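Local coordinates for malonyl CoA-acyl carrier protein transacylase (Burkholderia pseudomallei 1710b, PDB 3EZO) that probably transfers the malonyl group of malonyl-CoA to holo-acyl carrier protein, the step that supplies two-carbon units for fatty acid synthesis, at residues A33-R36 / E37-E41; Q48-G51 / K52-A55; G109-F113 / R114-P118; S233-N237 / I238-V242. All blocks are in the same frame, centred on the assembly; numbering follows the deposited sequence.

Interaction 1: A33-R36 / E37-E41; sequences AVVR and ETLDE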
loop_
_atom_site.group_PDB
_atom_site.type_symbol
_atom_site.label_atom_id
_atom_site.label_comp_id
_atom_site.label_asym_id
_atom_site.label_seq_id
_atom_site.Cartn_x
_atom_site.Cartn_y
_atom_site.Cartn_z
ATOM N N ALA A 33 -5.984 0.040 -24.754
ATOM C CA ALA A 33 -7.274 -0.634 -24.706
ATOM C C ALA A 33 -7.498 -1.322 -23.332
ATOM O O ALA A 33 -8.577 -1.193 -22.749
ATOM C CB ALA A 33 -7.364 -1.680 -25.851
ATOM N N VAL A 34 -6.497 -2.023 -22.796
ATOM C CA VAL A 34 -6.735 -2.695 -21.491
ATOM C C VAL A 34 -6.921 -1.737 -20.335
ATOM O O VAL A 34 -7.566 -2.090 -19.367
ATOM C CB VAL A 34 -5.628 -3.733 -20.983
ATOM C CG1 VAL A 34 -5.816 -5.050 -21.654
ATOM C CG2 VAL A 34 -4.233 -3.168 -21.038
ATOM N N VAL A 35 -6.320 -0.561 -20.410
ATOM C CA VAL A 35 -6.506 0.452 -19.363
ATOM C C VAL A 35 -7.933 0.941 -19.428
ATOM O O VAL A 35 -8.644 0.977 -18.416
ATOM C CB VAL A 35 -5.482 1.566 -19.487
ATOM C CG1 VAL A 35 -5.772 2.663 -18.478
ATOM C CG2 VAL A 35 -4.058 0.961 -19.293
ATOM N N ARG A 36 -8.409 1.228 -20.637
ATOM C CA ARG A 36 -9.815 1.570 -20.797
ATOM C C ARG A 36 -10.780 0.505 -20.244
ATOM O O ARG A 36 -11.777 0.841 -19.609
ATOM C CB ARG A 36 -10.137 1.816 -22.286
ATOM C CG ARG A 36 -9.410 3.035 -22.885
ATOM C CD ARG A 36 -10.096 3.373 -24.223
ATOM N NE ARG A 36 -9.463 4.449 -24.951
ATOM C CZ ARG A 36 -10.016 5.100 -25.979
ATOM N NH1 ARG A 36 -11.215 4.773 -26.417
ATOM N NH2 ARG A 36 -9.355 6.079 -26.581
ATOM N N GLU A 37 -10.494 -0.773 -20.492
ATOM C CA GLU A 37 -11.367 -1.841 -20.061
ATOM C C GLU A 37 -11.314 -2.012 -18.542
ATOM O O GLU A 37 -12.310 -2.359 -17.935
ATOM C CB GLU A 37 -11.006 -3.152 -20.762
ATOM C CG GLU A 37 -11.161 -3.116 -22.291
ATOM C CD GLU A 37 -10.699 -4.411 -22.999
ATOM O OE1 GLU A 37 -9.474 -4.828 -23.003
ATOM O OE2 GLU A 37 -11.607 -5.021 -23.541
ATOM N N THR A 38 -10.157 -1.774 -17.945
ATOM C CA THR A 38 -10.000 -1.835 -16.497
ATOM C C THR A 38 -10.759 -0.717 -15.766
ATOM O O THR A 38 -11.427 -0.959 -14.728
ATOM C CB THR A 38 -8.527 -1.771 -16.113
ATOM O OG1 THR A 38 -7.864 -2.836 -16.773
ATOM C CG2 THR A 38 -8.363 -1.915 -14.573
ATOM N N LEU A 39 -10.699 0.482 -16.326
ATOM C CA LEU A 39 -11.492 1.620 -15.798
ATOM C C LEU A 39 -12.967 1.366 -15.975
ATOM O O LEU A 39 -13.762 1.715 -15.107
ATOM C CB LEU A 39 -11.105 2.925 -16.500
ATOM C CG LEU A 39 -9.721 3.382 -16.141
ATOM C CD1 LEU A 39 -9.191 4.526 -17.089
ATOM C CD2 LEU A 39 -9.637 3.815 -14.660
ATOM N N ASP A 40 -13.338 0.718 -17.084
ATOM C CA ASP A 40 -14.747 0.367 -17.280
ATOM C C ASP A 40 -15.196 -0.651 -16.257
ATOM O O ASP A 40 -16.288 -0.534 -15.694
ATOM C CB ASP A 40 -15.018 -0.172 -18.673
ATOM C CG ASP A 40 -15.143 0.938 -19.717
ATOM O OD1 ASP A 40 -15.778 1.970 -19.418
ATOM O OD2 ASP A 40 -14.629 0.762 -20.850
ATOM N N GLU A 41 -14.361 -1.654 -16.026
ATOM C CA GLU A 41 -14.702 -2.705 -15.057
ATOM C C GLU A 41 -14.854 -2.103 -13.660
ATOM O O GLU A 41 -15.807 -2.412 -12.929
ATOM C CB GLU A 41 -13.622 -3.811 -15.085
ATOM C CG GLU A 41 -13.849 -4.875 -14.024
ATOM C CD GLU A 41 -12.881 -6.109 -14.108
ATOM O OE1 GLU A 41 -11.846 -6.095 -14.851
ATOM O OE2 GLU A 41 -13.223 -7.095 -13.410
#

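Interaction 2: Q48-G51 / K52-A55; sequences QDIG and KLIA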
loop_
_atom_site.group_PDB
_atom_site.type_symbol
_atom_site.label_atom_id
_atom_site.label_comp_id
_atom_site.label_asym_id
_atom_site.label_seq_id
_atom_site.Cartn_x
_atom_site.Cartn_y
_atom_site.Cartn_z
ATOM N N GLN A 48 -19.632 4.432 -10.103
ATOM C CA GLN A 48 -19.300 5.756 -10.622
ATOM C C GLN A 48 -18.205 5.705 -11.677
ATOM O O GLN A 48 -17.443 4.753 -11.747
ATOM C CB GLN A 48 -18.914 6.717 -9.487
ATOM C CG GLN A 48 -17.503 6.596 -9.033
ATOM C CD GLN A 48 -17.108 7.652 -7.998
ATOM O OE1 GLN A 48 -16.829 7.323 -6.836
ATOM N NE2 GLN A 48 -17.063 8.919 -8.426
ATOM N N ASP A 49 -18.091 6.772 -12.459
ATOM C CA ASP A 49 -17.046 6.876 -13.483
ATOM C C ASP A 49 -15.634 7.054 -12.914
ATOM O O ASP A 49 -15.144 8.182 -12.666
ATOM C CB ASP A 49 -17.390 7.990 -14.457
ATOM C CG ASP A 49 -16.581 7.930 -15.738
ATOM O OD1 ASP A 49 -15.436 7.407 -15.736
ATOM O OD2 ASP A 49 -17.100 8.432 -16.761
ATOM N N ILE A 50 -14.933 5.930 -12.759
ATOM C CA ILE A 50 -13.595 5.953 -12.133
ATOM C C ILE A 50 -12.564 6.596 -13.028
ATOM O O ILE A 50 -11.668 7.367 -12.580
ATOM C CB ILE A 50 -13.143 4.534 -11.716
ATOM C CG1 ILE A 50 -14.128 3.963 -10.675
ATOM C CG2 ILE A 50 -11.718 4.598 -11.146
ATOM C CD1 ILE A 50 -14.150 4.827 -9.370
ATOM N N GLY A 51 -12.663 6.308 -14.323
ATOM C CA GLY A 51 -11.862 7.059 -15.289
ATOM C C GLY A 51 -11.925 8.580 -15.156
ATOM O O GLY A 51 -10.885 9.256 -15.164
ATOM N N LYS A 52 -13.128 9.133 -15.104
ATOM C CA LYS A 52 -13.265 10.586 -15.009
ATOM C C LYS A 52 -12.900 11.087 -13.597
ATOM O O LYS A 52 -12.253 12.132 -13.473
ATOM C CB LYS A 52 -14.650 11.073 -15.405
ATOM C CG LYS A 52 -15.009 10.915 -16.889
ATOM C CD LYS A 52 -14.374 12.020 -17.764
ATOM C CE LYS A 52 -14.580 11.768 -19.296
ATOM N NZ LYS A 52 -15.765 12.484 -19.821
ATOM N N LEU A 53 -13.228 10.308 -12.561
ATOM C CA LEU A 53 -12.793 10.650 -11.190
ATOM C C LEU A 53 -11.291 10.849 -11.149
ATOM O O LEU A 53 -10.794 11.860 -10.651
ATOM C CB LEU A 53 -13.251 9.586 -10.156
ATOM C CG LEU A 53 -12.685 9.716 -8.730
ATOM C CD1 LEU A 53 -13.102 11.060 -8.078
ATOM C CD2 LEU A 53 -13.065 8.503 -7.841
ATOM N N ILE A 54 -10.554 9.901 -11.726
ATOM C CA ILE A 54 -9.097 9.995 -11.783
ATOM C C ILE A 54 -8.628 11.123 -12.690
ATOM O O ILE A 54 -7.712 11.873 -12.350
ATOM C CB ILE A 54 -8.460 8.628 -12.207
ATOM C CG1 ILE A 54 -8.794 7.543 -11.142
ATOM C CG2 ILE A 54 -6.938 8.802 -12.503
ATOM C CD1 ILE A 54 -8.355 6.063 -11.498
ATOM N N ALA A 55 -9.229 11.246 -13.867
ATOM C CA ALA A 55 -8.732 12.196 -14.869
ATOM C C ALA A 55 -9.019 13.626 -14.458
ATOM O O ALA A 55 -8.200 14.504 -14.690
ATOM C CB ALA A 55 -9.365 11.920 -16.256
#

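Interaction 3: G109-F113 / R114-P118; sequences GAIAF and RDALP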
loop_
_atom_site.group_PDB
_atom_site.type_symbol
_atom_site.label_atom_id
_atom_site.label_comp_id
_atom_site.label_asym_id
_atom_site.label_seq_id
_atom_site.Cartn_x
_atom_site.Cartn_y
_atom_site.Cartn_z
ATOM N N GLY A 109 -3.429 -13.655 -8.832
ATOM C CA GLY A 109 -4.564 -14.572 -9.100
ATOM C C GLY A 109 -5.252 -15.064 -7.831
ATOM O O GLY A 109 -6.074 -15.959 -7.864
ATOM N N ALA A 110 -4.910 -14.489 -6.681
ATOM C CA ALA A 110 -5.546 -14.909 -5.436
ATOM C C ALA A 110 -6.973 -14.336 -5.274
ATOM O O ALA A 110 -7.832 -14.974 -4.695
ATOM C CB ALA A 110 -4.624 -14.540 -4.227
ATOM N N ILE A 111 -7.190 -13.110 -5.760
ATOM C CA ILE A 111 -8.461 -12.421 -5.625
ATOM C C ILE A 111 -8.827 -11.856 -7.001
ATOM O O ILE A 111 -8.024 -11.184 -7.612
ATOM C CB ILE A 111 -8.389 -11.257 -4.593
ATOM C CG1 ILE A 111 -8.013 -11.767 -3.182
ATOM C CG2 ILE A 111 -9.762 -10.501 -4.495
ATOM C CD1 ILE A 111 -7.778 -10.608 -2.124
ATOM N N ALA A 112 -10.020 -12.129 -7.490
ATOM C CA ALA A 112 -10.410 -11.562 -8.776
ATOM C C ALA A 112 -10.537 -10.032 -8.643
ATOM O O ALA A 112 -11.061 -9.521 -7.642
ATOM C CB ALA A 112 -11.750 -12.203 -9.270
ATOM N N PHE A 113 -10.050 -9.310 -9.636
ATOM C CA PHE A 113 -10.143 -7.848 -9.640
ATOM C C PHE A 113 -11.556 -7.364 -9.376
ATOM O O PHE A 113 -11.746 -6.467 -8.583
ATOM C CB PHE A 113 -9.553 -7.269 -10.917
ATOM C CG PHE A 113 -9.609 -5.745 -11.010
ATOM C CD1 PHE A 113 -9.049 -4.934 -10.022
ATOM C CD2 PHE A 113 -10.205 -5.132 -12.108
ATOM C CE1 PHE A 113 -9.085 -3.513 -10.112
ATOM C CE2 PHE A 113 -10.223 -3.721 -12.238
ATOM C CZ PHE A 113 -9.665 -2.914 -11.230
ATOM N N ARG A 114 -12.541 -8.037 -9.964
ATOM C CA ARG A 114 -13.940 -7.668 -9.803
ATOM C C ARG A 114 -14.342 -7.794 -8.351
ATOM O O ARG A 114 -15.201 -7.039 -7.904
ATOM C CB ARG A 114 -14.833 -8.557 -10.698
ATOM C CG ARG A 114 -16.308 -8.345 -10.632
ATOM C CD ARG A 114 -16.685 -6.919 -10.998
ATOM N NE ARG A 114 -18.121 -6.653 -10.838
ATOM C CZ ARG A 114 -18.722 -6.380 -9.681
ATOM N NH1 ARG A 114 -18.018 -6.299 -8.518
ATOM N NH2 ARG A 114 -20.036 -6.162 -9.687
ATOM N N ASP A 115 -13.737 -8.747 -7.621
ATOM C CA ASP A 115 -14.014 -8.889 -6.181
ATOM C C ASP A 115 -13.201 -7.933 -5.344
ATOM O O ASP A 115 -13.652 -7.488 -4.285
ATOM C CB ASP A 115 -13.774 -10.324 -5.687
ATOM C CG ASP A 115 -14.658 -11.319 -6.407
ATOM O OD1 ASP A 115 -15.705 -10.889 -6.963
ATOM O OD2 ASP A 115 -14.300 -12.514 -6.442
ATOM N N ALA A 116 -12.013 -7.616 -5.805
ATOM C CA ALA A 116 -11.125 -6.750 -5.054
ATOM C C ALA A 116 -11.675 -5.316 -4.940
ATOM O O ALA A 116 -11.370 -4.591 -3.993
ATOM C CB ALA A 116 -9.714 -6.759 -5.651
ATOM N N LEU A 117 -12.503 -4.924 -5.899
ATOM C CA LEU A 117 -12.985 -3.556 -5.962
ATOM C C LEU A 117 -13.894 -3.207 -4.758
ATOM O O LEU A 117 -13.546 -2.319 -3.986
ATOM C CB LEU A 117 -13.616 -3.286 -7.349
ATOM C CG LEU A 117 -12.603 -3.080 -8.479
ATOM C CD1 LEU A 117 -13.198 -3.466 -9.854
ATOM C CD2 LEU A 117 -12.027 -1.650 -8.483
ATOM N N PRO A 118 -15.024 -3.925 -4.556
ATOM C CA PRO A 118 -15.832 -3.615 -3.369
ATOM C C PRO A 118 -15.125 -3.997 -2.049
ATOM O O PRO A 118 -15.426 -3.429 -1.001
ATOM C CB PRO A 118 -17.108 -4.409 -3.591
ATOM C CG PRO A 118 -16.679 -5.577 -4.550
ATOM C CD PRO A 118 -15.625 -4.969 -5.404
HETATM O O HOH W 1 -11.957 -13.466 -5.778
#

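Interaction 4: S233-N237 / I238-V242; sequences SVVNN and IDVAV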
loop_
_atom_site.group_PDB
_atom_site.type_symbol
_atom_site.label_atom_id
_atom_site.label_comp_id
_atom_site.label_asym_id
_atom_site.label_seq_id
_atom_site.Cartn_x
_atom_site.Cartn_y
_atom_site.Cartn_z
ATOM N N SER A 233 4.259 -15.962 -5.880
ATOM C CA SER A 233 4.527 -15.760 -4.452
ATOM C C SER A 233 4.208 -14.323 -4.059
ATOM O O SER A 233 4.662 -13.389 -4.719
ATOM C CB SER A 233 5.999 -16.062 -4.155
ATOM O OG SER A 233 6.244 -17.430 -4.407
ATOM N N VAL A 234 3.416 -14.154 -3.000
ATOM C CA VAL A 234 3.153 -12.850 -2.405
ATOM C C VAL A 234 3.778 -12.820 -0.995
ATOM O O VAL A 234 3.507 -13.671 -0.167
ATOM C CB VAL A 234 1.631 -12.593 -2.303
ATOM C CG1 VAL A 234 1.337 -11.257 -1.764
ATOM C CG2 VAL A 234 0.885 -12.876 -3.688
ATOM N N VAL A 235 4.606 -11.828 -0.717
ATOM C CA VAL A 235 5.117 -11.617 0.631
ATOM C C VAL A 235 4.258 -10.557 1.351
ATOM O O VAL A 235 4.031 -9.466 0.837
ATOM C CB VAL A 235 6.668 -11.352 0.622
ATOM C CG1 VAL A 235 7.107 -10.156 -0.224
ATOM C CG2 VAL A 235 7.186 -11.259 2.055
ATOM N N ASN A 236 3.705 -10.909 2.508
ATOM C CA ASN A 236 2.743 -10.019 3.182
ATOM C C ASN A 236 3.384 -8.996 4.102
ATOM O O ASN A 236 4.503 -9.175 4.613
ATOM C CB ASN A 236 1.566 -10.796 3.834
ATOM C CG ASN A 236 1.986 -11.767 4.941
ATOM O OD1 ASN A 236 2.891 -11.502 5.707
ATOM N ND2 ASN A 236 1.293 -12.884 5.022
ATOM N N ASN A 237 2.677 -7.892 4.293
ATOM C CA ASN A 237 3.164 -6.775 5.080
ATOM C C ASN A 237 3.278 -7.130 6.558
ATOM O O ASN A 237 4.172 -6.682 7.238
ATOM C CB ASN A 237 2.195 -5.606 4.995
ATOM C CG ASN A 237 2.171 -4.909 3.648
ATOM O OD1 ASN A 237 1.264 -4.119 3.392
ATOM N ND2 ASN A 237 3.163 -5.134 2.820
ATOM N N ILE A 238 2.317 -7.873 7.055
ATOM C CA ILE A 238 2.165 -8.106 8.513
ATOM C C ILE A 238 3.218 -9.088 9.040
ATOM O O ILE A 238 3.859 -8.822 10.060
ATOM C CB ILE A 238 0.732 -8.530 8.872
ATOM C CG1 ILE A 238 0.489 -8.431 10.403
ATOM C CG2 ILE A 238 0.392 -9.937 8.331
ATOM C CD1 ILE A 238 0.275 -7.036 10.946
ATOM N N ASP A 239 3.455 -10.175 8.317
ATOM C CA ASP A 239 4.312 -11.217 8.794
ATOM C C ASP A 239 5.599 -11.382 7.968
ATOM O O ASP A 239 6.480 -12.132 8.351
ATOM C CB ASP A 239 3.556 -12.530 8.795
ATOM C CG ASP A 239 2.393 -12.562 9.773
ATOM O OD1 ASP A 239 2.335 -11.761 10.734
ATOM O OD2 ASP A 239 1.515 -13.431 9.573
ATOM N N VAL A 240 5.738 -10.652 6.862
ATOM C CA VAL A 240 6.807 -10.913 5.916
ATOM C C VAL A 240 6.849 -12.409 5.534
ATOM O O VAL A 240 7.917 -13.006 5.418
ATOM C CB VAL A 240 8.160 -10.410 6.451
ATOM C CG1 VAL A 240 9.124 -10.216 5.332
ATOM C CG2 VAL A 240 7.976 -9.081 7.281
ATOM N N ALA A 241 5.671 -12.991 5.308
ATOM C CA ALA A 241 5.529 -14.403 5.003
ATOM C C ALA A 241 4.919 -14.551 3.630
ATOM O O ALA A 241 4.097 -13.730 3.197
ATOM C CB ALA A 241 4.608 -15.090 6.038
ATOM N N VAL A 242 5.307 -15.634 2.973
ATOM C CA VAL A 242 4.702 -16.124 1.743
ATOM C C VAL A 242 3.825 -17.316 2.108
ATOM O O VAL A 242 4.326 -18.354 2.491
ATOM C CB VAL A 242 5.810 -16.557 0.707
ATOM C CG1 VAL A 242 5.153 -17.093 -0.591
ATOM C CG2 VAL A 242 6.742 -15.404 0.428
HETATM O O HOH W 2 1.154 -14.848 7.280
#

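Interaction 1: A33-R36 / E37-E41
V34 and T38 meet at the flat carbonyl group of V34, which is gripped from both faces by one residue: the backbone N of T38 comes in on one side of the plane and the T38 hydroxyl on the other. T38 OG1 donates to V34 O over 2.7 Å, and T38 N lies 3.0 Å from V34 O. The torsion behind this puts OG1 anti to the carbonyl carbon (chi1 -57°), folding the hydroxyl back onto the previous turn, the usual way for a threonine to settle within a helix. The neighbouring carbonyls are simpler, each with one backbone donor: A33 O accepts from E37 N, and V35 O from L39 N. On the inner flank V35 CG1 and L39 CD1 touch at 4.1 Å, the two side chains lying side by side and pointing the same way. R36, a long polar chain suited to the surface, bonds through NE to A30 O and pairs through NH2 with D31. Within helix 33-46, T38 rests on A78 of helix 65-85 and on F113 of helix 113-128, L39 reaches T74, and R81 of helix 65-85 ties to both T38 OG1 and E41.

Interaction 2: Q48-G51 / K52-A55
I50 and I54, one turn apart on helix 50-56, make the tight side of this contact. The I50 branch CG2 and the far end of I54, CD1, meet at 3.7 Å, their side chains angled across each other, while I54 CG1 sits 3.2 Å from I50 O. L53 adds a looser partner: its CD2 and I50 CD1 lie 4.1 Å apart, two aliphatic chains directed the same way. Branched, oily residues suit this flank because other helices cover it: I50 packs on A42 and I54 on L39 of helix 33-46, and both L53 and I54 lean on V71 of helix 65-85. G51 has no side chain, and A55 CB lies 3.3 Å from G51 O, which also accepts A55 N. The helix itself opens with an N-cap. D49 OD1 accepts a hydrogen bond from K52 N at 3.0 Å, nearly straight at the hydrogen (163°) and arriving from above the carboxylate plane instead of within it. CG of D49 stands anti to its own N (chi1 -165°), which turns the carboxylate toward the first turn, where an acidic side chain also suits the partial positive charge expected at a helix start. D49 O goes on to accept L53 N. The solvent side is made by Q48, D49 and K52, all exposed. K52 lays CG against D49, 3.2 Å from OD2, then bends at chi2 and leads off, leaving NZ 5.3 Å from D49 OD2; the opposite charges may attract weakly at this distance, though they make no contact.

Interaction 3: G109-F113 / R114-P118
The N-terminus of helix 113-128 is assembled here, with A112 as N-cap and A112 O receiving A116 N at 2.8 Å; D115 N also reaches A112 O, but weakly. Alanine has no polar group with which to cap, so the bonds here come from the backbone and a water. A112 N donates to a water at 2.9 Å, and that water donates to D115 OD2 at 2.6 Å. D115, in the helix's first turn, thus answers the N-cap amide indirectly, at a place where a negative charge is probably welcome. On the buried side F113, its CG anti to its backbone N (chi1 180°), sets its ring against L117. L117 CD1 stands over one face, offset toward the rim, 3.9 Å from the F113 ring centroid and 15° from the normal, a CH-pi contact between residues four apart. The ring also meets Y77 at about 45°. Just before the N-cap, I111 CG2 touches A116 CB at 3.9 Å, spanning the helix start from outside. That apolar pair occupies the positions of a hydrophobic staple, a known feature of helix N-termini, and the water link between A112 and D115 is a looser, bridged analogue of a capping box.

Interaction 4: S233-N237 / I238-V242
N236 points its amide into the turn formed by I238-V242, and two backbone N-H groups close on its oxygen from opposite faces of the amide plane: D239 N to N236 OD1 at 3.0 Å and A241 N to N236 OD1 at 3.2 Å. Both stand well out of the plane, and neither lies on a lone pair. With CG set between the backbone N and the carbonyl carbon (chi1 62°), the side chain curls over the turn; asparagine is short enough to hold its oxygen close to N-H groups three and five residues on. Its other end, N236 ND2, donates to a water that in turn donates to D239 OD2, an oxygen also paired with R255. The backbone closes the loop as well: N236 N reaches A241 O at 2.9 Å, while V240 N makes only a weak bond to N236 O. V240 has positive phi, which helps reverse the chain. Alongside, V235 CG2 meets V240 CG1 at 3.9 Å, and V242 CG1 lies against S233 CB at 3.8 Å. So N236 pins the turn after an edge strand of the parallel sheet. N237 spends its amide outside the loop: OD1 accepts from Q256 and from S98 N, and ND2 donates to G96 O, both backbone atoms of the probable nucleophile elbow (GxSxG) around S98, the predicted active-site serine.

In the fold
The four contacts follow one another along the chain within the acyl transferase domain. Interactions 1 and 2, on consecutive helices, have centres 11 Å apart and touch where L39 CD2 lies 3.9 Å from G51 N. Interaction 3, centred 15 Å from interaction 1, touches it through F113, whose CE2 is 3.5 Å from T38 CG2, but stays about 6 Å, nearest atoms, from interaction 2. All three lie against helix 65-85, away from the predicted catalytic residues. Interaction 4 follows strand 233-234 of the parallel sheet, its centre about 31 Å from that of interaction 2 on the opposite side of the chain's centre; it brings the N237 side chain to about 4 Å from that of S98 and about 6 Å from that of H207, both predicted active-site residues.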